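Local coordinates for adapter protein mecA 2 (Bacillus subtilis, PDB 3JTN), which recognises unfolded and aggregated proteins and the competence factor ComK and delivers them to the ClpC protease, with this C-terminal domain interacting with ClpC, at residues I14-S19 against A57-P62; S19-G24 against T85-F90. All blocks are in the same frame, centred on the assembly; numbering follows the deposited sequence.

Contact 1: I14-S19 against A57-P62; sequences IQLSES and AEYGNP
Leu16 and Tyr59 mark the closest approach of the two backbones, 5.9 Å from CA to CA. Residues 14-19 are regular helix, the middle of helix 10-22. Residues 57-62 carry the chain from helix 49-59 to strand 61-62. The contact buries 200 Å², and over half of that area belongs to Tyr59. Its CB is directed at helix 10-22. CG lies anti to the carbonyl carbon (chi1 -67°), which lays the phenol ring along the helix surface. One face of the ring rests on the backbone of Leu16. The Leu16 CA sits over the ring centre, 3.5 Å from the centroid and only 5° off the normal, a CH-pi contact. The Leu16 N also lies over this face. The Leu16 side chain continues the packing toward the base of the ring, with CB 3.6 Å from Tyr59 CG. Leu16 CD1 touches CD2 of the ring. Gln15 adds its CB, 3.6 Å from Tyr59 CE1, while the rest of its extended chain leads away from the ring. Ser19 lies one turn further along the helix and meets the far end of the tyrosine. Its OG forms a hydrogen bond of 3.0 Å with Tyr59 OH. Phe7 of strand 3-7 touches both Leu16 and Tyr59, and the backbone of Asn61 pairs with Gln6. The contact thus ties two helices together on the sheet of the C-terminal domain. Its chemistry is mixed: the flat ring packs on helix backbone and leucine, and the hydroxyl of Ser19 gives the phenol oxygen a polar neighbour.

Contact 2: S19-G24 against T85-F90; sequences SLQRIG and TIQTHF
Two glutamine amide nitrogens stand 2.8 Å apart as modelled: NE2 of Gln21 and NE2 of Gln87. The oxygen and nitrogen of the Gln21 amide are probably interchanged in the model; with them exchanged, a hydrogen bond is possible. The rest of the contact is firmer, because it does not depend on that choice. The two side chains run roughly counter to each other, and their amide planes are nearly perpendicular, 88° apart. Gln21 reaches across with an extended chain, CG anti to the backbone N (chi1 175°). Gln87 instead bends at chi2 (-57°), which carries its amide toward helix 10-22, beside Ser17 and Glu18. The aliphatic parts also meet, with Gln21 CB 3.7 Å from Gln87 CG. The area buried is small, 117 Å² in all. Gln87 NE2 makes a weak hydrogen bond to Glu18 OE2, so its amide has a partner on helix 10-22 as well. With an alanine here, Gln21 would probably lose its neighbour across the contact and be freer to turn, and Glu18 is likely to lose its weak bond. Both segments lie at helix ends. Helix 10-22 closes in a Schellman motif with Gly24, at positive phi, as the C-prime residue: Gly24 N bonds to Gln21 O, and Ile25 N to Leu20 O. In the other segment, Ile86 O accepts from both His89 N and Phe90 N, each at 2.9 Å, as the chain leaves helix 82-87. Beneath the glutamines, Leu20 touches Val83 of helix 82-87 and reaches Leu39 and Leu41 of strand 36-41. Ile86 packs on Ile13 and Ser17 of helix 10-22 and on Met78 of strand 75-78.

How the contacts relate
Helix 10-22 is common to both contacts, and Ser19 belongs to both segments on it. The contact centres lie 11 Å apart. Contact 1 is partly buried and nearer the middle of the chain. Contact 2 is a surface contact close to the C-terminus. The helix therefore meets the C-terminal end of helix 49-59 through one set of residues and the end of helix 82-87 through another. The chemistry follows the setting: an aromatic face on backbone and leucine in contact 1, two glutamine side chains, amide against amide, in contact 2. The two also touch directly, since Ser17 of 14-19 packs on Ile86 and Ile14 on Phe90.

Contact 1: I14-S19 against A57-P62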
loop_
_atom_site.group_PDB
_atom_site.type_symbol
_atom_site.label_atom_id
_atom_site.label_comp_id
_atom_site.label_asym_id
_atom_site.label_seq_id
_atom_site.Cartn_x
_atom_site.Cartn_y
_atom_site.Cartn_z
ATOM N N ILE A 14 -7.134 4.513 1.589
ATOM C CA ILE A 14 -7.173 5.933 1.929
ATOM C C ILE A 14 -6.984 6.088 3.425
ATOM O O ILE A 14 -6.191 6.904 3.892
ATOM C CB ILE A 14 -8.468 6.607 1.467
ATOM C CG1 ILE A 14 -8.403 6.879 -0.036
ATOM C CG2 ILE A 14 -8.680 7.918 2.211
ATOM C CD1 ILE A 14 -9.744 7.124 -0.667
ATOM N N GLN A 15 -7.705 5.268 4.171
ATOM C CA GLN A 15 -7.634 5.259 5.616
ATOM C C GLN A 15 -6.234 4.857 6.093
ATOM O O GLN A 15 -5.604 5.539 6.897
ATOM C CB GLN A 15 -8.675 4.272 6.124
ATOM C CG GLN A 15 -10.099 4.822 6.062
ATOM C CD GLN A 15 -11.161 3.765 6.323
ATOM O OE1 GLN A 15 -10.959 2.579 6.054
ATOM N NE2 GLN A 15 -12.310 4.198 6.834
ATOM N N LEU A 16 -5.750 3.732 5.593
ATOM C CA LEU A 16 -4.373 3.335 5.829
ATOM C C LEU A 16 -3.415 4.499 5.646
ATOM O O LEU A 16 -2.509 4.709 6.450
ATOM C CB LEU A 16 -4.002 2.218 4.859
ATOM C CG LEU A 16 -2.518 1.921 4.710
ATOM C CD1 LEU A 16 -1.963 1.363 5.999
ATOM C CD2 LEU A 16 -2.336 0.930 3.587
ATOM N N SER A 17 -3.607 5.253 4.575
ATOM C CA SER A 17 -2.697 6.343 4.234
ATOM C C SER A 17 -2.482 7.310 5.372
ATOM O O SER A 17 -1.391 7.853 5.541
ATOM C CB SER A 17 -3.225 7.110 3.033
ATOM O OG SER A 17 -3.265 6.249 1.921
ATOM N N GLU A 18 -3.527 7.537 6.146
ATOM C CA GLU A 18 -3.419 8.426 7.297
ATOM C C GLU A 18 -2.435 7.857 8.303
ATOM O O GLU A 18 -1.633 8.584 8.889
ATOM C CB GLU A 18 -4.788 8.634 7.961
ATOM C CG GLU A 18 -4.735 9.494 9.220
ATOM C CD GLU A 18 -3.870 10.738 9.051
ATOM O OE1 GLU A 18 -2.859 10.871 9.781
ATOM O OE2 GLU A 18 -4.195 11.577 8.181
ATOM N N SER A 19 -2.487 6.547 8.497
ATOM C CA SER A 19 -1.620 5.915 9.477
ATOM C C SER A 19 -0.196 5.909 8.927
ATOM O O SER A 19 0.741 6.267 9.631
ATOM C CB SER A 19 -2.085 4.496 9.788
ATOM O OG SER A 19 -3.314 4.518 10.483
ATOM N N ALA A 57 -1.906 -4.691 8.229
ATOM C CA ALA A 57 -2.896 -5.729 8.530
ATOM C C ALA A 57 -4.193 -5.174 9.102
ATOM O O ALA A 57 -5.248 -5.814 9.004
ATOM C CB ALA A 57 -2.311 -6.763 9.482
ATOM N N GLU A 58 -4.111 -3.998 9.716
ATOM C CA GLU A 58 -5.298 -3.336 10.242
ATOM C C GLU A 58 -6.201 -2.924 9.096
ATOM O O GLU A 58 -7.408 -2.818 9.254
ATOM C CB GLU A 58 -4.916 -2.094 11.052
ATOM C CG GLU A 58 -4.235 -2.373 12.392
ATOM C CD GLU A 58 -3.594 -1.123 12.990
ATOM O OE1 GLU A 58 -3.493 -0.098 12.271
ATOM O OE2 GLU A 58 -3.185 -1.163 14.173
ATOM N N TYR A 59 -5.613 -2.681 7.929
ATOM C CA TYR A 59 -6.379 -2.128 6.816
ATOM C C TYR A 59 -6.566 -3.090 5.648
ATOM O O TYR A 59 -7.531 -2.989 4.895
ATOM C CB TYR A 59 -5.732 -0.835 6.341
ATOM C CG TYR A 59 -5.811 0.271 7.360
ATOM C CD1 TYR A 59 -6.943 1.068 7.452
ATOM C CD2 TYR A 59 -4.760 0.516 8.231
ATOM C CE1 TYR A 59 -7.030 2.090 8.392
ATOM C CE2 TYR A 59 -4.831 1.539 9.168
ATOM C CZ TYR A 59 -5.972 2.323 9.242
ATOM O OH TYR A 59 -6.059 3.344 10.161
ATOM N N GLY A 60 -5.639 -4.025 5.497
ATOM C CA GLY A 60 -5.704 -4.947 4.391
ATOM C C GLY A 60 -5.252 -6.323 4.820
ATOM O O GLY A 60 -4.975 -6.566 5.995
ATOM N N ASN A 61 -5.180 -7.224 3.854
ATOM C CA ASN A 61 -4.778 -8.581 4.122
ATOM C C ASN A 61 -3.567 -8.933 3.271
ATOM O O ASN A 61 -3.380 -8.367 2.202
ATOM C CB ASN A 61 -5.939 -9.535 3.851
ATOM C CG ASN A 61 -7.024 -9.438 4.909
ATOM O OD1 ASN A 61 -7.005 -10.169 5.902
ATOM N ND2 ASN A 61 -7.961 -8.519 4.715
ATOM N N PRO A 62 -2.732 -9.853 3.758
ATOM C CA PRO A 62 -1.556 -10.211 2.974
ATOM C C PRO A 62 -2.041 -10.747 1.632
ATOM O O PRO A 62 -3.225 -11.074 1.457
ATOM C CB PRO A 62 -0.907 -11.335 3.789
ATOM C CG PRO A 62 -1.588 -11.320 5.128
ATOM C CD PRO A 62 -2.954 -10.761 4.891
#

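Contact 2: S19-G24 against T85-F90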
loop_
_atom_site.group_PDB
_atom_site.type_symbol
_atom_site.label_atom_id
_atom_site.label_comp_id
_atom_site.label_asym_id
_atom_site.label_seq_id
_atom_site.Cartn_x
_atom_site.Cartn_y
_atom_site.Cartn_z
ATOM N N SER A 19 -2.487 6.547 8.497
ATOM C CA SER A 19 -1.620 5.915 9.477
ATOM C C SER A 19 -0.196 5.909 8.927
ATOM O O SER A 19 0.741 6.267 9.631
ATOM C CB SER A 19 -2.085 4.496 9.788
ATOM O OG SER A 19 -3.314 4.518 10.483
ATOM N N LEU A 20 -0.043 5.536 7.658
ATOM C CA LEU A 20 1.291 5.507 7.046
ATOM C C LEU A 20 1.959 6.884 7.069
ATOM O O LEU A 20 3.142 7.005 7.390
ATOM C CB LEU A 20 1.236 4.956 5.620
ATOM C CG LEU A 20 0.736 3.520 5.438
ATOM C CD1 LEU A 20 1.044 3.047 4.036
ATOM C CD2 LEU A 20 1.362 2.602 6.458
ATOM N N GLN A 21 1.205 7.920 6.720
ATOM C CA GLN A 21 1.700 9.288 6.828
ATOM C C GLN A 21 2.051 9.628 8.276
ATOM O O GLN A 21 3.039 10.307 8.543
ATOM C CB GLN A 21 0.662 10.271 6.303
ATOM C CG GLN A 21 1.052 11.720 6.493
ATOM C CD GLN A 21 -0.039 12.670 6.043
ATOM O OE1 GLN A 21 0.025 13.223 4.945
ATOM N NE2 GLN A 21 -1.053 12.857 6.882
ATOM N N ARG A 22 1.240 9.150 9.214
ATOM C CA ARG A 22 1.525 9.361 10.621
ATOM C C ARG A 22 2.929 8.822 10.930
ATOM O O ARG A 22 3.711 9.476 11.618
ATOM C CB ARG A 22 0.491 8.639 11.496
ATOM C CG ARG A 22 0.150 9.363 12.786
ATOM C CD ARG A 22 -0.037 8.398 13.957
ATOM N NE ARG A 22 1.236 8.284 14.646
ATOM C CZ ARG A 22 1.888 7.155 14.904
ATOM N NH1 ARG A 22 1.377 5.968 14.588
ATOM N NH2 ARG A 22 3.062 7.233 15.511
ATOM N N ILE A 23 3.244 7.628 10.426
ATOM C CA ILE A 23 4.517 6.999 10.769
ATOM C C ILE A 23 5.630 7.292 9.761
ATOM O O ILE A 23 6.588 6.522 9.622
ATOM C CB ILE A 23 4.372 5.491 11.049
ATOM C CG1 ILE A 23 4.143 4.714 9.765
ATOM C CG2 ILE A 23 3.218 5.246 12.050
ATOM C CD1 ILE A 23 3.893 3.227 9.988
ATOM N N GLY A 24 5.499 8.420 9.071
ATOM C CA GLY A 24 6.531 8.884 8.159
ATOM C C GLY A 24 6.710 8.084 6.872
ATOM O O GLY A 24 7.692 8.297 6.154
ATOM N N THR A 85 -0.016 11.158 -2.296
ATOM C CA THR A 85 -1.067 11.480 -3.251
ATOM C C THR A 85 -2.428 11.449 -2.575
ATOM O O THR A 85 -3.239 12.340 -2.754
ATOM C CB THR A 85 -1.089 10.479 -4.396
ATOM O OG1 THR A 85 0.069 10.672 -5.212
ATOM C CG2 THR A 85 -2.354 10.664 -5.237
ATOM N N ILE A 86 -2.667 10.403 -1.798
ATOM C CA ILE A 86 -3.914 10.264 -1.068
ATOM C C ILE A 86 -4.047 11.331 0.006
ATOM O O ILE A 86 -5.047 12.041 0.058
ATOM C CB ILE A 86 -4.009 8.889 -0.422
ATOM C CG1 ILE A 86 -4.235 7.828 -1.497
ATOM C CG2 ILE A 86 -5.131 8.863 0.594
ATOM C CD1 ILE A 86 -4.421 6.432 -0.949
ATOM N N GLN A 87 -3.037 11.448 0.863
ATOM C CA GLN A 87 -3.107 12.388 1.972
ATOM C C GLN A 87 -3.227 13.800 1.463
ATOM O O GLN A 87 -3.742 14.671 2.158
ATOM C CB GLN A 87 -1.893 12.270 2.885
ATOM C CG GLN A 87 -1.879 11.002 3.674
ATOM C CD GLN A 87 -3.124 10.844 4.500
ATOM O OE1 GLN A 87 -3.972 10.005 4.202
ATOM N NE2 GLN A 87 -3.252 11.659 5.540
ATOM N N THR A 88 -2.755 14.025 0.243
ATOM C CA THR A 88 -2.763 15.364 -0.318
ATOM C C THR A 88 -4.144 15.707 -0.878
ATOM O O THR A 88 -4.332 16.759 -1.487
ATOM C CB THR A 88 -1.674 15.530 -1.391
ATOM O OG1 THR A 88 -1.235 16.892 -1.428
ATOM C CG2 THR A 88 -2.187 15.112 -2.761
ATOM N N HIS A 89 -5.106 14.814 -0.654
ATOM C CA HIS A 89 -6.485 15.022 -1.104
ATOM C C HIS A 89 -7.467 14.788 0.037
ATOM O O HIS A 89 -8.454 15.501 0.175
ATOM C CB HIS A 89 -6.832 14.077 -2.265
ATOM C CG HIS A 89 -6.158 14.423 -3.556
ATOM N ND1 HIS A 89 -6.651 15.375 -4.421
ATOM C CD2 HIS A 89 -5.036 13.935 -4.134
ATOM C CE1 HIS A 89 -5.856 15.467 -5.472
ATOM N NE2 HIS A 89 -4.869 14.601 -5.324
ATOM N N PHE A 90 -7.179 13.775 0.850
ATOM C CA PHE A 90 -8.065 13.350 1.923
ATOM C C PHE A 90 -7.538 13.793 3.284
ATOM O O PHE A 90 -6.556 14.535 3.364
ATOM C CB PHE A 90 -8.214 11.829 1.893
ATOM C CG PHE A 90 -8.734 11.296 0.586
ATOM C CD1 PHE A 90 -10.013 10.755 0.500
ATOM C CD2 PHE A 90 -7.947 11.343 -0.556
ATOM C CE1 PHE A 90 -10.490 10.266 -0.705
ATOM C CE2 PHE A 90 -8.413 10.856 -1.761
ATOM C CZ PHE A 90 -9.688 10.316 -1.842
#